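Local coordinates for protein monoglyceride lipase (Saccharomyces cerevisiae, PDB 4ZWN) that hydrolyses monoacylglycerols to free fatty acids and glycerol, preferring monounsaturated substrates, and also takes part in the breakdown of fatty acid ethyl esters, at residues Y25-V29 with K75-R79; D112-F117 with D238-R242. The protein carries 2 engineered substitutions. One frame throughout, in Å; residues are numbered along the deposited sequence.

Contact 1: Y25-V29 with K75-R79; sequences YPYKV and KIQFR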
# COMPACT_ATOMS: atom_id res chain seq x y z
N TYR A 25 20.06 -3.34 -5.21
CA TYR A 25 19.07 -2.39 -4.72
C TYR A 25 19.67 -0.99 -4.73
O TYR A 25 20.61 -0.70 -3.98
CB TYR A 25 18.62 -2.78 -3.31
CG TYR A 25 17.49 -1.95 -2.75
CD1 TYR A 25 16.28 -1.83 -3.43
CD2 TYR A 25 17.62 -1.29 -1.53
CE1 TYR A 25 15.24 -1.07 -2.91
CE2 TYR A 25 16.59 -0.54 -1.01
CZ TYR A 25 15.40 -0.43 -1.70
OH TYR A 25 14.38 0.33 -1.18
N PRO A 26 19.14 -0.11 -5.59
CA PRO A 26 19.71 1.22 -5.85
C PRO A 26 19.78 2.12 -4.62
O PRO A 26 20.62 3.01 -4.57
CB PRO A 26 18.74 1.81 -6.89
CG PRO A 26 18.08 0.63 -7.51
CD PRO A 26 17.94 -0.36 -6.40
N TYR A 27 18.91 1.88 -3.64
CA TYR A 27 18.84 2.76 -2.48
C TYR A 27 19.73 2.26 -1.34
O TYR A 27 19.76 1.07 -1.03
CB TYR A 27 17.40 2.90 -2.00
CG TYR A 27 17.26 3.73 -0.74
CD1 TYR A 27 17.43 5.11 -0.77
CD2 TYR A 27 16.97 3.13 0.48
CE1 TYR A 27 17.31 5.87 0.38
CE2 TYR A 27 16.85 3.88 1.63
CZ TYR A 27 17.02 5.25 1.58
OH TYR A 27 16.90 6.00 2.73
N LYS A 28 20.44 3.20 -0.72
CA LYS A 28 21.29 2.91 0.43
C LYS A 28 20.55 3.26 1.71
O LYS A 28 20.30 4.44 1.98
CB LYS A 28 22.60 3.69 0.34
CG LYS A 28 23.40 3.47 -0.94
CD LYS A 28 24.08 2.10 -0.94
CE LYS A 28 25.30 2.09 -1.84
NZ LYS A 28 26.03 0.79 -1.75
N VAL A 29 20.20 2.26 2.50
CA VAL A 29 19.51 2.49 3.77
C VAL A 29 20.44 3.21 4.73
O VAL A 29 21.60 2.85 4.88
CB VAL A 29 19.01 1.17 4.39
CG1 VAL A 29 18.26 1.44 5.69
CG2 VAL A 29 18.12 0.43 3.41
N LYS A 75 11.13 -5.34 1.55
CA LYS A 75 12.25 -4.60 0.98
C LYS A 75 11.81 -3.41 0.13
O LYS A 75 12.49 -2.39 0.07
CB LYS A 75 13.14 -5.53 0.15
CG LYS A 75 14.32 -4.83 -0.54
CD LYS A 75 15.16 -5.81 -1.35
CE LYS A 75 16.15 -6.56 -0.46
NZ LYS A 75 17.15 -5.63 0.14
N ILE A 76 10.67 -3.55 -0.54
CA ILE A 76 10.16 -2.49 -1.40
C ILE A 76 9.85 -1.23 -0.58
O ILE A 76 10.02 -0.11 -1.06
CB ILE A 76 8.89 -2.94 -2.16
CG1 ILE A 76 9.18 -4.23 -2.94
CG2 ILE A 76 8.41 -1.85 -3.11
CD1 ILE A 76 10.27 -4.09 -3.98
N GLN A 77 9.43 -1.42 0.66
CA GLN A 77 9.09 -0.29 1.51
C GLN A 77 10.27 0.17 2.38
O GLN A 77 10.09 1.02 3.26
CB GLN A 77 7.89 -0.62 2.39
CG GLN A 77 6.58 -0.07 1.84
CD GLN A 77 6.28 -0.56 0.44
OE1 GLN A 77 6.45 0.17 -0.54
NE2 GLN A 77 5.84 -1.80 0.33
N PHE A 78 11.46 -0.38 2.13
CA PHE A 78 12.65 0.03 2.86
C PHE A 78 12.92 1.53 2.73
O PHE A 78 13.17 2.21 3.72
CB PHE A 78 13.89 -0.73 2.38
CG PHE A 78 14.04 -2.10 2.99
CD1 PHE A 78 13.05 -2.62 3.82
CD2 PHE A 78 15.17 -2.86 2.74
CE1 PHE A 78 13.19 -3.88 4.37
CE2 PHE A 78 15.31 -4.12 3.30
CZ PHE A 78 14.32 -4.63 4.12
N ARG A 79 12.85 2.02 1.50
CA ARG A 79 13.12 3.42 1.19
C ARG A 79 12.20 4.34 2.00
O ARG A 79 12.64 5.35 2.53
CB ARG A 79 12.95 3.66 -0.31
CG ARG A 79 13.58 4.93 -0.86
CD ARG A 79 13.33 5.00 -2.37
NE ARG A 79 13.96 6.15 -3.01
CZ ARG A 79 13.85 6.43 -4.30
NH1 ARG A 79 13.13 5.65 -5.10
NH2 ARG A 79 14.46 7.50 -4.81

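Contact 2: D112-F117 with D238-R242; sequences DEYHVF and DFMQR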
# COMPACT_ATOMS: atom_id res chain seq x y z
N ASP A 112 -8.09 -14.13 -0.26
CA ASP A 112 -9.37 -13.59 -0.68
C ASP A 112 -9.79 -12.41 0.19
O ASP A 112 -9.11 -12.06 1.16
CB ASP A 112 -10.45 -14.68 -0.66
CG ASP A 112 -10.52 -15.42 0.67
OD1 ASP A 112 -10.25 -14.81 1.73
OD2 ASP A 112 -10.86 -16.62 0.65
N GLU A 113 -10.93 -11.80 -0.16
CA GLU A 113 -11.45 -10.62 0.51
C GLU A 113 -11.50 -10.79 2.03
O GLU A 113 -11.08 -9.90 2.77
CB GLU A 113 -12.84 -10.29 -0.03
CG GLU A 113 -13.51 -9.10 0.65
CD GLU A 113 -12.94 -7.77 0.19
OE1 GLU A 113 -12.16 -7.75 -0.79
OE2 GLU A 113 -13.27 -6.74 0.81
N TYR A 114 -12.01 -11.93 2.49
CA TYR A 114 -12.11 -12.19 3.92
C TYR A 114 -10.75 -12.14 4.61
O TYR A 114 -10.57 -11.40 5.57
CB TYR A 114 -12.77 -13.56 4.18
CG TYR A 114 -12.70 -13.98 5.63
CD1 TYR A 114 -13.56 -13.43 6.57
CD2 TYR A 114 -11.75 -14.90 6.06
CE1 TYR A 114 -13.50 -13.81 7.90
CE2 TYR A 114 -11.68 -15.28 7.39
CZ TYR A 114 -12.55 -14.73 8.31
OH TYR A 114 -12.48 -15.11 9.63
N HIS A 115 -9.80 -12.92 4.11
CA HIS A 115 -8.48 -12.99 4.72
C HIS A 115 -7.74 -11.67 4.67
O HIS A 115 -7.01 -11.32 5.61
CB HIS A 115 -7.63 -14.07 4.05
CG HIS A 115 -7.99 -15.47 4.44
ND1 HIS A 115 -8.89 -16.23 3.72
CD2 HIS A 115 -7.60 -16.23 5.49
CE1 HIS A 115 -9.02 -17.41 4.31
NE2 HIS A 115 -8.25 -17.43 5.38
N VAL A 116 -7.91 -10.94 3.57
CA VAL A 116 -7.24 -9.66 3.38
C VAL A 116 -7.51 -8.72 4.55
O VAL A 116 -6.59 -8.15 5.14
CB VAL A 116 -7.67 -8.99 2.06
CG1 VAL A 116 -7.31 -7.51 2.06
CG2 VAL A 116 -7.04 -9.70 0.87
N PHE A 117 -8.78 -8.59 4.92
CA PHE A 117 -9.15 -7.67 5.98
C PHE A 117 -9.04 -8.30 7.37
O PHE A 117 -8.71 -7.61 8.33
CB PHE A 117 -10.57 -7.14 5.74
CG PHE A 117 -10.62 -6.07 4.70
CD1 PHE A 117 -10.35 -4.75 5.04
CD2 PHE A 117 -10.92 -6.37 3.39
CE1 PHE A 117 -10.39 -3.75 4.08
CE2 PHE A 117 -10.95 -5.38 2.42
CZ PHE A 117 -10.69 -4.07 2.77
N ASP A 238 -10.88 -10.09 -6.29
CA ASP A 238 -11.27 -9.45 -5.05
C ASP A 238 -10.69 -8.05 -4.89
O ASP A 238 -11.38 -7.15 -4.39
CB ASP A 238 -10.88 -10.33 -3.86
CG ASP A 238 -11.84 -11.48 -3.67
OD1 ASP A 238 -12.70 -11.67 -4.56
OD2 ASP A 238 -11.74 -12.20 -2.65
N PHE A 239 -9.45 -7.82 -5.32
CA PHE A 239 -8.93 -6.47 -5.21
C PHE A 239 -9.31 -5.63 -6.43
O PHE A 239 -9.29 -4.40 -6.37
CB PHE A 239 -7.40 -6.44 -4.96
CG PHE A 239 -6.55 -7.08 -6.03
CD1 PHE A 239 -6.50 -6.56 -7.31
CD2 PHE A 239 -5.73 -8.15 -5.72
CE1 PHE A 239 -5.69 -7.13 -8.28
CE2 PHE A 239 -4.91 -8.72 -6.68
CZ PHE A 239 -4.89 -8.21 -7.96
N MET A 240 -9.69 -6.28 -7.52
CA MET A 240 -10.21 -5.55 -8.67
C MET A 240 -11.59 -5.01 -8.33
O MET A 240 -11.89 -3.84 -8.60
CB MET A 240 -10.28 -6.44 -9.92
CG MET A 240 -8.93 -6.70 -10.57
SD MET A 240 -8.26 -5.26 -11.41
CE MET A 240 -9.52 -4.99 -12.66
N GLN A 241 -12.41 -5.86 -7.73
CA GLN A 241 -13.76 -5.48 -7.33
C GLN A 241 -13.72 -4.46 -6.20
O GLN A 241 -14.53 -3.54 -6.15
CB GLN A 241 -14.57 -6.71 -6.91
CG GLN A 241 -15.98 -6.40 -6.45
CD GLN A 241 -16.76 -7.65 -6.11
OE1 GLN A 241 -16.41 -8.39 -5.20
NE2 GLN A 241 -17.83 -7.89 -6.86
N ARG A 242 -12.76 -4.65 -5.31
CA ARG A 242 -12.52 -3.76 -4.18
C ARG A 242 -12.46 -2.31 -4.63
O ARG A 242 -13.16 -1.45 -4.09
CB ARG A 242 -11.21 -4.15 -3.48
CG ARG A 242 -11.12 -3.72 -2.04
CD ARG A 242 -10.67 -4.88 -1.18
NE ARG A 242 -9.33 -5.34 -1.52
CZ ARG A 242 -8.96 -6.62 -1.55
NH1 ARG A 242 -9.84 -7.57 -1.27
NH2 ARG A 242 -7.72 -6.94 -1.86

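Contact 1: Y25-V29 with K75-R79
Tyr27 receives the aliphatic part of Arg79 over one face of its ring, and this is where the contact is tightly packed. Arg79 CG stands above the middle of the ring, 3.8 Å from the Tyr27 centroid and 10° off the normal, a CH-pi contact. The arginine chain then runs extended to NE and leads the guanidinium past the CB end of the tyrosine, away from its hydroxyl, with the two planes 35° apart. The guanidinium charge is met elsewhere: NH2 forms a salt bridge with Asp310 and NH1 donates to Glu308 O. With CG of Tyr27 anti to the backbone N (chi1 176°), the ring reaches over the start of helix 78-86, where CE2 lies 3.8 Å from Arg79 CA and the hydroxyl hydrogen-bonds to Asp82.

Tyr25 wedges in beside it, pointing its hydroxyl end at the turn leading into the helix. Its OH approaches Phe78 CB at 3.7 Å. Lys75 O, which accepts from Phe78 N within its own segment, lies 3.5 Å from Tyr25 OH without forming a hydrogen bond to it; none links the two segments.

The remaining contacts are looser. On the partly exposed flank, Lys75 NZ stays 5.1 Å from the Tyr25 ring centroid, at most a weak cation-pi attraction. Val29 CG2 lies 4.5 Å from Phe78 CD2, and the Phe78 ring leads away from the loop to touch Met49 of strand 44-51.

An N-terminal loop is thus laid, largely through tyrosines, over the helix that links the adjacent parallel strands 62-67 and 89-94, a beta-alpha-beta crossover of the alpha/beta hydrolase fold.

Contact 2: D112-F117 with D238-R242
The capped N-terminus of helix 113-134 is gripped here by helix 233-248, with Glu113 N donating to Asp238 OD2 at 2.6 Å and 148°. The carboxylate oxygen accepts on its anti side, while Asp238 OD1 forms a salt bridge with Arg234. Asp112, the N-cap, works from within its own segment: its OD1 accepts from His115 N at 3.1 Å, almost straight, and from His115 ND1 at 2.8 Å. Two aspartates therefore serve the first turn, whose helix dipole would be expected to favour their charged forms.

One turn beyond Asp238, Arg242 bends at chi2 and chi3 to bring NH1 to Glu113 OE1 in a salt bridge; the modelled separation is improbably short and doubtful. One face of the guanidinium has Val116 CG1 near its rim; the opposite face has Asp238 O and Phe239 CA, also toward the rim. Phe117 CE2 meets Arg242 CD at 3.6 Å, near the plane of the phenyl ring.

The two helical segments run at 77° to each other, their axes 11.1 Å apart. Helix 113-134 leads on to central-sheet strand 138-143, followed by helix 145-156, which begins within the inferred GXSXG motif and adjoins both segments: Val116 touches Ile149, Phe117 Asn152 and Phe239 Met145.

Contact 1 closes before contact 2 opens along the chain, and the two lie on opposite sides of the molecular centre, their own centres 28 Å apart and their nearest atoms about 14 Å apart. They share no helix; strand 89-94 of the central mixed sheet follows helix 78-86 of contact 1 and precedes helix 113-134 of contact 2. Each comes within about 10 Å, side chain to side chain, of the inferred nucleophile Ser144, through Ile76 and Arg242 respectively. The pair illustrates how an alpha/beta hydrolase is assembled around its catalytic centre: contact 1 brings the N-terminal loop onto helix 78-86, with 45 residues between its segments, whereas contact 2 joins segments with 120 residues between them.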